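Local atomic coordinates of ketosynthase (Streptomyces sp. MSC090213JE08, PDB entry 6KXF), a protein that probably catalyses the decarboxylative condensation of a fatty acyl-ACP with malonyl-ACP to give a 3-oxoacyl-ACP, working as a homodimer. Residues L100-A105 / R157-E162; G212-D217 / Q227-G232; P272-I277 / E312-V317. One frame throughout, in Å; residues are numbered along the deposited sequence.

Contact 1 of 3, residues L100-A105 / R157-E162; sequences LGERQA and RMPNVE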
ATOM      1  N   LEU A 100       6.949  13.800 -23.531  1.00 38.69           N
ATOM      2  CA  LEU A 100       7.361  13.371 -22.200  1.00 40.76           C
ATOM      3  C   LEU A 100       8.606  14.165 -21.758  1.00 45.44           C
ATOM      4  O   LEU A 100       8.509  15.400 -21.609  1.00 42.25           O
ATOM      5  CB  LEU A 100       7.547  11.855 -22.234  1.00 42.85           C
ATOM      6  CG  LEU A 100       6.265  11.082 -22.558  1.00 48.64           C
ATOM      7  CD1 LEU A 100       6.584   9.618 -22.740  1.00 47.33           C
ATOM      8  CD2 LEU A 100       5.212  11.274 -21.459  1.00 46.79           C
ATOM      9  N   GLY A 101       9.747  13.495 -21.533  1.00 42.74           N
ATOM     10  CA  GLY A 101      10.966  14.204 -21.159  1.00 41.56           C
ATOM     11  C   GLY A 101      10.767  14.926 -19.839  1.00 41.39           C
ATOM     12  O   GLY A 101      10.412  14.299 -18.828  1.00 37.04           O
ATOM     13  N   GLU A 102      10.889  16.263 -19.861  1.00 42.35           N
ATOM     14  CA  GLU A 102      10.812  17.110 -18.640  1.00 40.62           C
ATOM     15  C   GLU A 102       9.374  17.500 -18.303  1.00 39.65           C
ATOM     16  O   GLU A 102       9.149  18.239 -17.353  1.00 39.99           O
ATOM     17  CB  GLU A 102      11.555  18.435 -18.832  1.00 50.84           C
ATOM     18  CG  GLU A 102      13.038  18.258 -19.016  1.00 63.51           C
ATOM     19  CD  GLU A 102      13.773  18.096 -17.700  1.00 84.92           C
ATOM     20  OE1 GLU A 102      14.998  17.842 -17.794  1.00 88.99           O
ATOM     21  OE2 GLU A 102      13.118  18.222 -16.582  1.00 81.85           O
ATOM     22  N   ARG A 103       8.402  16.983 -19.042  1.00 38.29           N
ATOM     23  CA  ARG A 103       7.025  17.281 -18.753  1.00 39.28           C
ATOM     24  C   ARG A 103       6.686  16.857 -17.315  1.00 36.58           C
ATOM     25  O   ARG A 103       7.067  15.785 -16.839  1.00 35.18           O
ATOM     26  CB  ARG A 103       6.131  16.564 -19.763  1.00 41.70           C
ATOM     27  CG  ARG A 103       4.682  17.003 -19.695  1.00 41.78           C
ATOM     28  CD  ARG A 103       3.866  16.140 -20.599  1.00 39.97           C
ATOM     29  NE  ARG A 103       2.544  16.701 -20.789  1.00 39.19           N
ATOM     30  CZ  ARG A 103       1.772  16.427 -21.832  1.00 41.78           C
ATOM     31  NH1 ARG A 103       2.235  15.611 -22.770  1.00 38.71           N
ATOM     32  NH2 ARG A 103       0.559  16.979 -21.926  1.00 39.05           N
ATOM     33  N   GLN A 104       5.954  17.719 -16.605  1.00 36.92           N
ATOM     34  CA  GLN A 104       5.563  17.432 -15.239  1.00 38.86           C
ATOM     35  C   GLN A 104       4.513  16.313 -15.315  1.00 35.44           C
ATOM     36  O   GLN A 104       3.562  16.406 -16.078  1.00 38.12           O
ATOM     37  CB  GLN A 104       5.028  18.673 -14.507  1.00 43.62           C
ATOM     38  CG  GLN A 104       5.439  18.683 -13.027  1.00 59.32           C
ATOM     39  CD  GLN A 104       4.555  19.484 -12.093  1.00 52.58           C
ATOM     40  OE1 GLN A 104       4.348  20.668 -12.306  1.00 69.44           O
ATOM     41  NE2 GLN A 104       4.057  18.854 -11.033  1.00 49.83           N
ATOM     42  N   ALA A 105       4.704  15.266 -14.524  1.00 37.32           N
ATOM     43  CA  ALA A 105       3.805  14.107 -14.607  1.00 37.86           C
ATOM     44  C   ALA A 105       3.725  13.444 -13.233  1.00 36.95           C
ATOM     45  O   ALA A 105       4.511  13.711 -12.355  1.00 37.19           O
ATOM     46  CB  ALA A 105       4.320  13.158 -15.671  1.00 37.98           C
ATOM     47  N   ARG A 157      13.043   8.231 -18.775  1.00 39.95           N
ATOM     48  CA  ARG A 157      13.888   9.446 -18.756  1.00 40.51           C
ATOM     49  C   ARG A 157      13.051  10.680 -18.413  1.00 42.51           C
ATOM     50  O   ARG A 157      13.198  11.711 -19.042  1.00 41.01           O
ATOM     51  CB  ARG A 157      14.610   9.603 -20.104  1.00 43.26           C
ATOM     52  CG  ARG A 157      15.516   8.424 -20.446  1.00 43.31           C
ATOM     53  CD  ARG A 157      16.670   8.264 -19.457  1.00 48.16           C
ATOM     54  NE  ARG A 157      17.470   9.489 -19.377  1.00 57.03           N
ATOM     55  CZ  ARG A 157      18.366   9.778 -18.431  1.00 57.04           C
ATOM     56  NH1 ARG A 157      18.696   8.873 -17.535  1.00 51.65           N
ATOM     57  NH2 ARG A 157      18.910  10.982 -18.383  1.00 58.78           N
ATOM     58  N   MET A 158      12.201  10.576 -17.384  1.00 40.97           N
ATOM     59  CA  MET A 158      11.289  11.672 -16.982  1.00 42.63           C
ATOM     60  C   MET A 158      11.627  12.097 -15.544  1.00 42.63           C
ATOM     61  O   MET A 158      11.240  11.420 -14.599  1.00 40.01           O
ATOM     62  CB  MET A 158       9.832  11.195 -17.052  1.00 44.55           C
ATOM     63  CG  MET A 158       9.391  10.755 -18.453  1.00 43.34           C
ATOM     64  SD  MET A 158       7.652  10.260 -18.528  1.00 44.77           S
ATOM     65  CE  MET A 158       6.881  11.859 -18.285  1.00 52.61           C
ATOM     66  N   PRO A 159      12.412  13.176 -15.304  1.00 39.92           N
ATOM     67  CA  PRO A 159      12.853  13.500 -13.955  1.00 41.88           C
ATOM     68  C   PRO A 159      11.836  14.331 -13.158  1.00 43.40           C
ATOM     69  O   PRO A 159      11.830  14.251 -11.915  1.00 44.05           O
ATOM     70  CB  PRO A 159      14.167  14.246 -14.233  1.00 43.52           C
ATOM     71  CG  PRO A 159      13.875  15.017 -15.470  1.00 45.13           C
ATOM     72  CD  PRO A 159      13.018  14.069 -16.297  1.00 47.02           C
ATOM     73  N   ASN A 160      10.951  15.041 -13.860  1.00 38.06           N
ATOM     74  CA  ASN A 160       9.947  15.915 -13.256  1.00 39.33           C
ATOM     75  C   ASN A 160       8.650  15.133 -12.936  1.00 37.58           C
ATOM     76  O   ASN A 160       7.562  15.460 -13.377  1.00 37.35           O
ATOM     77  CB  ASN A 160       9.737  17.139 -14.142  1.00 46.21           C
ATOM     78  CG  ASN A 160       8.997  18.256 -13.443  1.00 52.08           C
ATOM     79  OD1 ASN A 160       8.935  18.282 -12.214  1.00 61.74           O
ATOM     80  ND2 ASN A 160       8.449  19.187 -14.216  1.00 61.47           N
ATOM     81  N   VAL A 161       8.766  14.150 -12.047  1.00 38.33           N
ATOM     82  CA  VAL A 161       7.737  13.190 -11.778  1.00 43.89           C
ATOM     83  C   VAL A 161       7.592  13.042 -10.268  1.00 38.24           C
ATOM     84  O   VAL A 161       8.575  12.963  -9.544  1.00 45.68           O
ATOM     85  CB  VAL A 161       8.106  11.854 -12.445  1.00 47.37           C
ATOM     86  CG1 VAL A 161       7.265  10.697 -11.942  1.00 59.80           C
ATOM     87  CG2 VAL A 161       7.981  11.975 -13.956  1.00 46.44           C
ATOM     88  N   GLU A 162       6.342  12.985  -9.830  1.00 40.90           N
ATOM     89  CA  GLU A 162       5.978  12.488  -8.522  1.00 40.73           C
ATOM     90  C   GLU A 162       5.723  10.983  -8.685  1.00 37.91           C
ATOM     91  O   GLU A 162       4.724  10.598  -9.332  1.00 37.43           O
ATOM     92  CB  GLU A 162       4.754  13.269  -8.015  1.00 43.44           C
ATOM     93  CG  GLU A 162       4.138  12.665  -6.761  1.00 45.82           C
ATOM     94  CD  GLU A 162       2.846  13.339  -6.296  1.00 49.03           C
ATOM     95  OE1 GLU A 162       2.244  14.125  -7.101  1.00 51.35           O
ATOM     96  OE2 GLU A 162       2.414  13.039  -5.155  1.00 51.81           O
TER
HETATM   97  O   HOH W   1       9.373  14.563 -16.313  1.00 41.13           O
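The amide of Asn160 lies against the chain of Gln104, whose CG lies to one side of the amide plane, displaced from its centre, 3.3 Å from Asn160 ND2; the two amide planes are turned 34° apart. At a second flat group, Pro159 CG lies to one side of the Glu102 carboxylate plane, nearer Glu102 OE2, at 3.5 Å. This is the entry to a parallel strand pair of the thiolase-fold sheet, 105-110 with 161-166, and the two loops bring Ala105 and Val161 into a parallel bridge. Ala105 N donates to Asn160 O at 3.1 Å, nearly in line with the carbonyl, and Glu162 N donates to Ala105 O. Having its CG anti to the backbone N (chi1 -165°), Asn160 directs ND2 into a weak bond with Glu102 O; its backbone centres an inverse gamma turn. Against the type II' turn from Leu100 to Arg103, Met158 bends at its last torsion (69°), placing CE 3.6 Å from Leu100 CD2 and 3.9 Å from Ala105 CB. In the neighbouring ketosynthase subunit, Asp262 and Arg190 form salt bridges with Arg157 and Glu162. One water bridges the loops, donating to Gly101 O and Arg103 O and accepting from Asn160 N, with the water oxygen 3.0 Å from Asn160 N.

Contact 2 of 3, residues G212-D217 / Q227-G232; sequences GALTPD and QGILTG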
ATOM      1  N   GLY A 212      -7.365 -20.878   3.913  1.00 53.19           N
ATOM      2  CA  GLY A 212      -8.329 -21.735   3.279  1.00 54.05           C
ATOM      3  C   GLY A 212      -9.079 -21.050   2.140  1.00 57.79           C
ATOM      4  O   GLY A 212     -10.239 -21.379   1.921  1.00 51.51           O
ATOM      5  N   ALA A 213      -8.404 -20.154   1.397  1.00 45.81           N
ATOM      6  CA  ALA A 213      -9.021 -19.326   0.361  1.00 47.46           C
ATOM      7  C   ALA A 213      -8.370 -19.564  -1.012  1.00 44.57           C
ATOM      8  O   ALA A 213      -8.552 -18.800  -1.923  1.00 47.75           O
ATOM      9  CB  ALA A 213      -8.924 -17.878   0.769  1.00 49.38           C
ATOM     10  N   LEU A 214      -7.619 -20.650  -1.147  1.00 45.15           N
ATOM     11  CA  LEU A 214      -7.000 -21.068  -2.388  1.00 46.94           C
ATOM     12  C   LEU A 214      -7.843 -22.210  -2.968  1.00 49.38           C
ATOM     13  O   LEU A 214      -8.014 -23.201  -2.320  1.00 46.96           O
ATOM     14  CB  LEU A 214      -5.591 -21.526  -2.014  1.00 44.20           C
ATOM     15  CG  LEU A 214      -4.521 -21.552  -3.080  1.00 47.83           C
ATOM     16  CD1 LEU A 214      -4.298 -20.171  -3.674  1.00 53.62           C
ATOM     17  CD2 LEU A 214      -3.242 -22.070  -2.455  1.00 49.60           C
ATOM     18  N   THR A 215      -8.424 -22.030  -4.155  1.00 42.35           N
ATOM     19  CA  THR A 215      -9.208 -23.080  -4.798  1.00 43.92           C
ATOM     20  C   THR A 215      -8.343 -24.326  -5.017  1.00 49.75           C
ATOM     21  O   THR A 215      -7.183 -24.254  -5.406  1.00 44.56           O
ATOM     22  CB  THR A 215      -9.847 -22.605  -6.115  1.00 45.53           C
ATOM     23  OG1 THR A 215     -10.683 -23.638  -6.656  1.00 44.06           O
ATOM     24  CG2 THR A 215      -8.838 -22.226  -7.186  1.00 41.43           C
ATOM     25  N   PRO A 216      -8.898 -25.545  -4.845  1.00 52.24           N
ATOM     26  CA  PRO A 216      -8.207 -26.744  -5.311  1.00 52.54           C
ATOM     27  C   PRO A 216      -8.265 -26.928  -6.836  1.00 52.67           C
ATOM     28  O   PRO A 216      -7.564 -27.783  -7.343  1.00 51.92           O
ATOM     29  CB  PRO A 216      -8.979 -27.882  -4.609  1.00 55.42           C
ATOM     30  CG  PRO A 216     -10.397 -27.330  -4.523  1.00 59.93           C
ATOM     31  CD  PRO A 216     -10.199 -25.846  -4.223  1.00 52.92           C
ATOM     32  N   ASP A 217      -9.093 -26.162  -7.569  1.00 45.41           N
ATOM     33  CA  ASP A 217      -9.216 -26.390  -9.008  1.00 51.48           C
ATOM     34  C   ASP A 217      -9.224 -25.057  -9.773  1.00 48.73           C
ATOM     35  O   ASP A 217      -8.189 -24.605 -10.191  1.00 47.69           O
ATOM     36  CB  ASP A 217     -10.411 -27.282  -9.381  1.00 54.89           C
ATOM     37  CG  ASP A 217     -11.699 -27.095  -8.582  1.00 61.96           C
ATOM     38  OD1 ASP A 217     -12.190 -25.957  -8.460  1.00 54.82           O
ATOM     39  OD2 ASP A 217     -12.218 -28.104  -8.098  1.00 62.63           O
ATOM     40  N   GLN A 227     -14.641 -22.056  -4.119  1.00 41.26           N
ATOM     41  CA  GLN A 227     -13.668 -22.462  -3.100  1.00 46.49           C
ATOM     42  C   GLN A 227     -12.447 -21.535  -3.011  1.00 45.81           C
ATOM     43  O   GLN A 227     -11.435 -21.950  -2.451  1.00 47.81           O
ATOM     44  CB  GLN A 227     -13.121 -23.846  -3.447  1.00 49.79           C
ATOM     45  CG  GLN A 227     -14.215 -24.855  -3.759  1.00 51.26           C
ATOM     46  CD  GLN A 227     -14.850 -25.347  -2.486  1.00 63.16           C
ATOM     47  OE1 GLN A 227     -14.186 -25.513  -1.465  1.00 68.61           O
ATOM     48  NE2 GLN A 227     -16.150 -25.576  -2.535  1.00 69.13           N
ATOM     49  N   GLY A 228     -12.523 -20.326  -3.576  1.00 45.08           N
ATOM     50  CA  GLY A 228     -11.454 -19.313  -3.422  1.00 44.69           C
ATOM     51  C   GLY A 228     -10.710 -19.017  -4.721  1.00 43.48           C
ATOM     52  O   GLY A 228     -11.185 -19.344  -5.828  1.00 39.69           O
ATOM     53  N   ILE A 229      -9.510 -18.428  -4.555  1.00 40.17           N
ATOM     54  CA  ILE A 229      -8.703 -17.750  -5.596  1.00 39.73           C
ATOM     55  C   ILE A 229      -7.655 -18.708  -6.170  1.00 42.89           C
ATOM     56  O   ILE A 229      -7.301 -19.742  -5.573  1.00 39.17           O
ATOM     57  CB  ILE A 229      -7.980 -16.511  -5.009  1.00 39.57           C
ATOM     58  CG1 ILE A 229      -6.717 -16.894  -4.219  1.00 48.32           C
ATOM     59  CG2 ILE A 229      -8.914 -15.700  -4.146  1.00 45.49           C
ATOM     60  CD1 ILE A 229      -5.738 -15.757  -3.964  1.00 47.77           C
ATOM     61  N   LEU A 230      -7.069 -18.291  -7.298  1.00 38.77           N
ATOM     62  CA  LEU A 230      -5.725 -18.686  -7.650  1.00 38.98           C
ATOM     63  C   LEU A 230      -4.924 -17.394  -7.573  1.00 40.03           C
ATOM     64  O   LEU A 230      -5.504 -16.345  -7.804  1.00 36.13           O
ATOM     65  CB  LEU A 230      -5.641 -19.263  -9.064  1.00 40.19           C
ATOM     66  CG  LEU A 230      -6.321 -20.603  -9.293  1.00 40.11           C
ATOM     67  CD1 LEU A 230      -6.478 -20.866 -10.770  1.00 44.41           C
ATOM     68  CD2 LEU A 230      -5.558 -21.730  -8.631  1.00 42.34           C
ATOM     69  N   THR A 231      -3.657 -17.486  -7.184  1.00 35.43           N
ATOM     70  CA  THR A 231      -2.772 -16.327  -7.186  1.00 35.95           C
ATOM     71  C   THR A 231      -2.378 -16.000  -8.632  1.00 36.11           C
ATOM     72  O   THR A 231      -2.255 -16.883  -9.489  1.00 38.54           O
ATOM     73  CB  THR A 231      -1.552 -16.538  -6.282  1.00 38.38           C
ATOM     74  OG1 THR A 231      -0.742 -17.585  -6.812  1.00 42.52           O
ATOM     75  CG2 THR A 231      -1.924 -16.828  -4.846  1.00 38.31           C
ATOM     76  N   GLY A 232      -2.237 -14.703  -8.902  1.00 37.15           N
ATOM     77  CA  GLY A 232      -1.889 -14.199 -10.182  1.00 37.69           C
ATOM     78  C   GLY A 232      -0.814 -13.129 -10.073  1.00 36.54           C
ATOM     79  O   GLY A 232      -0.286 -12.873  -9.011  1.00 41.35           O
TER
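The loop between helix 202-210 and strand 234-242 doubles back on itself beside the bound phosphopantetheine-like acyl ligand, and residues 212-217 and 227-232 are where its two limbs cross, nearly at a right angle. Ala213 has its side chain about 5 Å from that ligand, while Gln227 packs on Asn62 of the partner ACP chain. Two backbone bonds make a single bridge of Leu214 with Ile229: Ile229 N donates to Ala213 O at 2.8 Å, almost straight at 169°, and Thr215 N donates to Ile229 O at 2.9 Å. Both donors stand tilted from the carbonyl planes. Gly228 permits this approach, since a side chain there would run into Ala213 O; its CA comes within 3.3 Å of that oxygen. Thr215 contributes on two sides. Chi1 of -176° sets Thr215 OG1 opposite the backbone N, where it accepts from Asp217 N at 3.1 Å in an ST turn and bonds to Val218 O, while CG2 faces the other limb, 3.6 Å from Leu230 CD2. Were a valine here instead, Asp217 N and Val218 O would probably both be left without their hydroxyl mate, freeing the turn to shift. Alongside, Pro216 CD rests 3.6 Å from Gln227 CB, and Leu214 CD1 touches Ile229 CG1. Between the limbs the hydrogen bonds are all main-chain, with no charged pair, which is consistent with backbone shape, including Gly228, largely setting the loop's path next to the ligand.

Contact 3 of 3, residues P272-I277 / E312-V317; sequences PNRDGI and ESAAIV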
ATOM      1  N   PRO A 272     -14.433  -8.400   4.479  1.00 43.93           N
ATOM      2  CA  PRO A 272     -15.028  -7.280   3.753  1.00 46.90           C
ATOM      3  C   PRO A 272     -16.277  -6.810   4.500  1.00 44.82           C
ATOM      4  O   PRO A 272     -16.797  -7.541   5.274  1.00 44.40           O
ATOM      5  CB  PRO A 272     -15.394  -7.884   2.402  1.00 46.61           C
ATOM      6  CG  PRO A 272     -15.662  -9.327   2.732  1.00 46.30           C
ATOM      7  CD  PRO A 272     -14.651  -9.681   3.799  1.00 47.32           C
ATOM      8  N   ASN A 273     -16.755  -5.620   4.175  1.00 46.36           N
ATOM      9  CA  ASN A 273     -17.846  -5.005   4.874  1.00 45.55           C
ATOM     10  C   ASN A 273     -18.853  -4.472   3.864  1.00 44.28           C
ATOM     11  O   ASN A 273     -18.498  -3.654   3.010  1.00 38.97           O
ATOM     12  CB  ASN A 273     -17.343  -3.866   5.752  1.00 44.04           C
ATOM     13  CG  ASN A 273     -18.399  -3.398   6.711  1.00 44.57           C
ATOM     14  OD1 ASN A 273     -19.147  -2.495   6.372  1.00 44.53           O
ATOM     15  ND2 ASN A 273     -18.475  -4.033   7.871  1.00 43.14           N
ATOM     16  N   ARG A 274     -20.111  -4.914   3.968  1.00 41.92           N
ATOM     17  CA  ARG A 274     -21.086  -4.520   2.977  1.00 43.04           C
ATOM     18  C   ARG A 274     -21.401  -3.028   3.055  1.00 40.19           C
ATOM     19  O   ARG A 274     -21.670  -2.397   2.009  1.00 41.31           O
ATOM     20  CB  ARG A 274     -22.319  -5.411   3.069  1.00 49.03           C
ATOM     21  CG  ARG A 274     -23.524  -4.763   3.705  1.00 54.47           C
ATOM     22  CD  ARG A 274     -24.503  -5.879   3.995  1.00 50.59           C
ATOM     23  NE  ARG A 274     -25.772  -5.593   3.391  1.00 51.61           N
ATOM     24  CZ  ARG A 274     -26.774  -6.461   3.406  1.00 56.61           C
ATOM     25  NH1 ARG A 274     -26.602  -7.642   3.968  1.00 51.17           N
ATOM     26  NH2 ARG A 274     -27.934  -6.135   2.884  1.00 59.29           N
ATOM     27  N   ASP A 275     -21.366  -2.426   4.250  1.00 39.53           N
ATOM     28  CA  ASP A 275     -21.713  -1.011   4.333  1.00 42.15           C
ATOM     29  C   ASP A 275     -20.575  -0.158   3.724  1.00 40.54           C
ATOM     30  O   ASP A 275     -20.813   0.841   2.999  1.00 42.83           O
ATOM     31  CB  ASP A 275     -22.011  -0.609   5.779  1.00 46.23           C
ATOM     32  CG  ASP A 275     -23.226  -1.342   6.330  1.00 54.76           C
ATOM     33  OD1 ASP A 275     -24.251  -1.404   5.622  1.00 55.59           O
ATOM     34  OD2 ASP A 275     -23.113  -1.900   7.417  1.00 72.64           O
ATOM     35  N   GLY A 276     -19.340  -0.548   4.028  1.00 40.92           N
ATOM     36  CA  GLY A 276     -18.119   0.123   3.493  1.00 41.75           C
ATOM     37  C   GLY A 276     -18.056   0.071   1.975  1.00 40.75           C
ATOM     38  O   GLY A 276     -17.750   1.079   1.328  1.00 39.33           O
ATOM     39  N   ILE A 277     -18.367  -1.105   1.401  1.00 42.01           N
ATOM     40  CA  ILE A 277     -18.318  -1.268  -0.040  1.00 38.58           C
ATOM     41  C   ILE A 277     -19.371  -0.370  -0.676  1.00 40.58           C
ATOM     42  O   ILE A 277     -19.113   0.366  -1.647  1.00 39.80           O
ATOM     43  CB  ILE A 277     -18.496  -2.737  -0.454  1.00 45.36           C
ATOM     44  CG1 ILE A 277     -17.313  -3.583   0.014  1.00 42.87           C
ATOM     45  CG2 ILE A 277     -18.716  -2.845  -1.972  1.00 44.33           C
ATOM     46  CD1 ILE A 277     -17.586  -5.053  -0.042  1.00 45.09           C
ATOM     47  N   GLU A 312     -20.018  -8.613  -1.394  1.00 42.69           N
ATOM     48  CA  GLU A 312     -19.983  -7.648  -2.479  1.00 40.83           C
ATOM     49  C   GLU A 312     -21.345  -7.593  -3.186  1.00 36.52           C
ATOM     50  O   GLU A 312     -21.830  -6.539  -3.490  1.00 37.23           O
ATOM     51  CB  GLU A 312     -18.851  -7.971  -3.460  1.00 41.98           C
ATOM     52  CG  GLU A 312     -18.627  -6.843  -4.460  1.00 40.65           C
ATOM     53  CD  GLU A 312     -17.460  -7.064  -5.407  1.00 40.69           C
ATOM     54  OE1 GLU A 312     -17.099  -6.093  -6.139  1.00 37.16           O
ATOM     55  OE2 GLU A 312     -16.936  -8.225  -5.431  1.00 37.85           O
ATOM     56  N   SER A 313     -21.928  -8.757  -3.451  1.00 37.96           N
ATOM     57  CA  SER A 313     -23.268  -8.890  -3.984  1.00 38.68           C
ATOM     58  C   SER A 313     -24.278  -8.102  -3.134  1.00 37.99           C
ATOM     59  O   SER A 313     -25.122  -7.340  -3.668  1.00 39.48           O
ATOM     60  CB  SER A 313     -23.612 -10.362  -4.021  1.00 42.49           C
ATOM     61  OG  SER A 313     -24.869 -10.540  -4.640  1.00 52.48           O
ATOM     62  N   ALA A 314     -24.178  -8.266  -1.804  1.00 39.85           N
ATOM     63  CA  ALA A 314     -25.094  -7.572  -0.840  1.00 41.74           C
ATOM     64  C   ALA A 314     -24.930  -6.066  -0.981  1.00 41.57           C
ATOM     65  O   ALA A 314     -25.905  -5.305  -0.993  1.00 43.58           O
ATOM     66  CB  ALA A 314     -24.810  -8.008   0.580  1.00 42.67           C
ATOM     67  N   ALA A 315     -23.673  -5.618  -1.073  1.00 40.48           N
ATOM     68  CA  ALA A 315     -23.429  -4.169  -1.177  1.00 38.50           C
ATOM     69  C   ALA A 315     -24.050  -3.647  -2.467  1.00 37.27           C
ATOM     70  O   ALA A 315     -24.649  -2.547  -2.500  1.00 39.02           O
ATOM     71  CB  ALA A 315     -21.947  -3.858  -1.134  1.00 41.28           C
ATOM     72  N   ILE A 316     -23.843  -4.402  -3.556  1.00 36.17           N
ATOM     73  CA  ILE A 316     -24.341  -3.972  -4.862  1.00 37.60           C
ATOM     74  C   ILE A 316     -25.877  -3.832  -4.789  1.00 38.25           C
ATOM     75  O   ILE A 316     -26.423  -2.853  -5.297  1.00 40.41           O
ATOM     76  CB  ILE A 316     -23.862  -4.933  -5.964  1.00 36.57           C
ATOM     77  CG1 ILE A 316     -22.355  -4.776  -6.187  1.00 39.20           C
ATOM     78  CG2 ILE A 316     -24.641  -4.745  -7.254  1.00 38.81           C
ATOM     79  CD1 ILE A 316     -21.787  -5.839  -7.049  1.00 38.61           C
ATOM     80  N   VAL A 317     -26.550  -4.814  -4.173  1.00 42.12           N
ATOM     81  CA  VAL A 317     -28.044  -4.809  -4.048  1.00 40.29           C
ATOM     82  C   VAL A 317     -28.467  -3.650  -3.126  1.00 41.28           C
ATOM     83  O   VAL A 317     -29.370  -2.871  -3.487  1.00 43.50           O
ATOM     84  CB  VAL A 317     -28.564  -6.185  -3.584  1.00 48.34           C
ATOM     85  CG1 VAL A 317     -30.017  -6.147  -3.085  1.00 54.70           C
ATOM     86  CG2 VAL A 317     -28.430  -7.199  -4.706  1.00 46.62           C
TER
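Ile277 and Ala315 meet through methyl groups where the start of helix 274-288 leans on helix 306-320, in the C-terminal half of the thiolase-like ketosynthase fold, and this apolar touch is the first of three kinds of interaction here. Ile277 CG2, anti to the backbone N, presses against Ala315 CB at 3.5 Å, closer than carbon atoms usually come. The same Ala315 methyl also lies 3.5 Å from Arg274 O, in the first turn of the other helix, and Ile277 CD1 reaches toward the backbone of Glu312, 4.3 Å from Glu312 CA. Small residues on helix 306-320 are what allow such an approach: the closest backbones, at Arg274 and Ala315, are only 4.8 Å apart between their CA atoms.

The second kind is a flat cation laid on a methyl. Arg274 bends at chi3 (-125°), and Ala314 CB stands over one face of its guanidinium, 3.7 Å above the plane and offset toward the rim; the nearest atoms are Arg274 CZ and Ala314 CB, 3.8 Å apart. Arg274 NE forms a salt bridge with Asp318, farther along the same helix as Ala314, which helps to hold the group flat against it.

Between the two segments there is no polar bond; hydrogen bonds, the third kind, instead cap one helix and tie the other to its surroundings. Asn273 is the N-cap of helix 274-288: its OD1 takes Gly276 N on a lone pair, in the carbonyl plane, and weakly takes Asp275 N. The buried carboxylate of Glu312, its side chain about 7 Å from the bound ligand, accepts from His301 N, Gly302 N, Asn308 and Asn391. Through the bonds to His301, Gly302 and Asn391 helix 306-320 is tied to the region of strands 297-299 and 387-393, while helix 274-288 packs alongside it, with Arg274 and Ile277 also touching Thr311.

The three contacts join different elements. Contact 1 is only partly buried and lies at the subunit boundary, where two parallel strands begin; contacts 2 and 3 are mostly buried and lie on the opposite side of the chain's centre, their centres about 40 Å and 39 Å from that of contact 1. Their chemistry follows place. Contact 1 mixes strand bonds, a bridging water and charges shared with the other subunit. Contact 2, next to the ligand and the ACP chain, relies on main-chain bonds across a loop crossing. Contact 3, two helices, uses methyl packing, with a salt bridge from Arg274 to Asp318 just beyond the segments. Contacts 2 and 3 are the nearer pair, about 10 Å between nearest atoms, without touching.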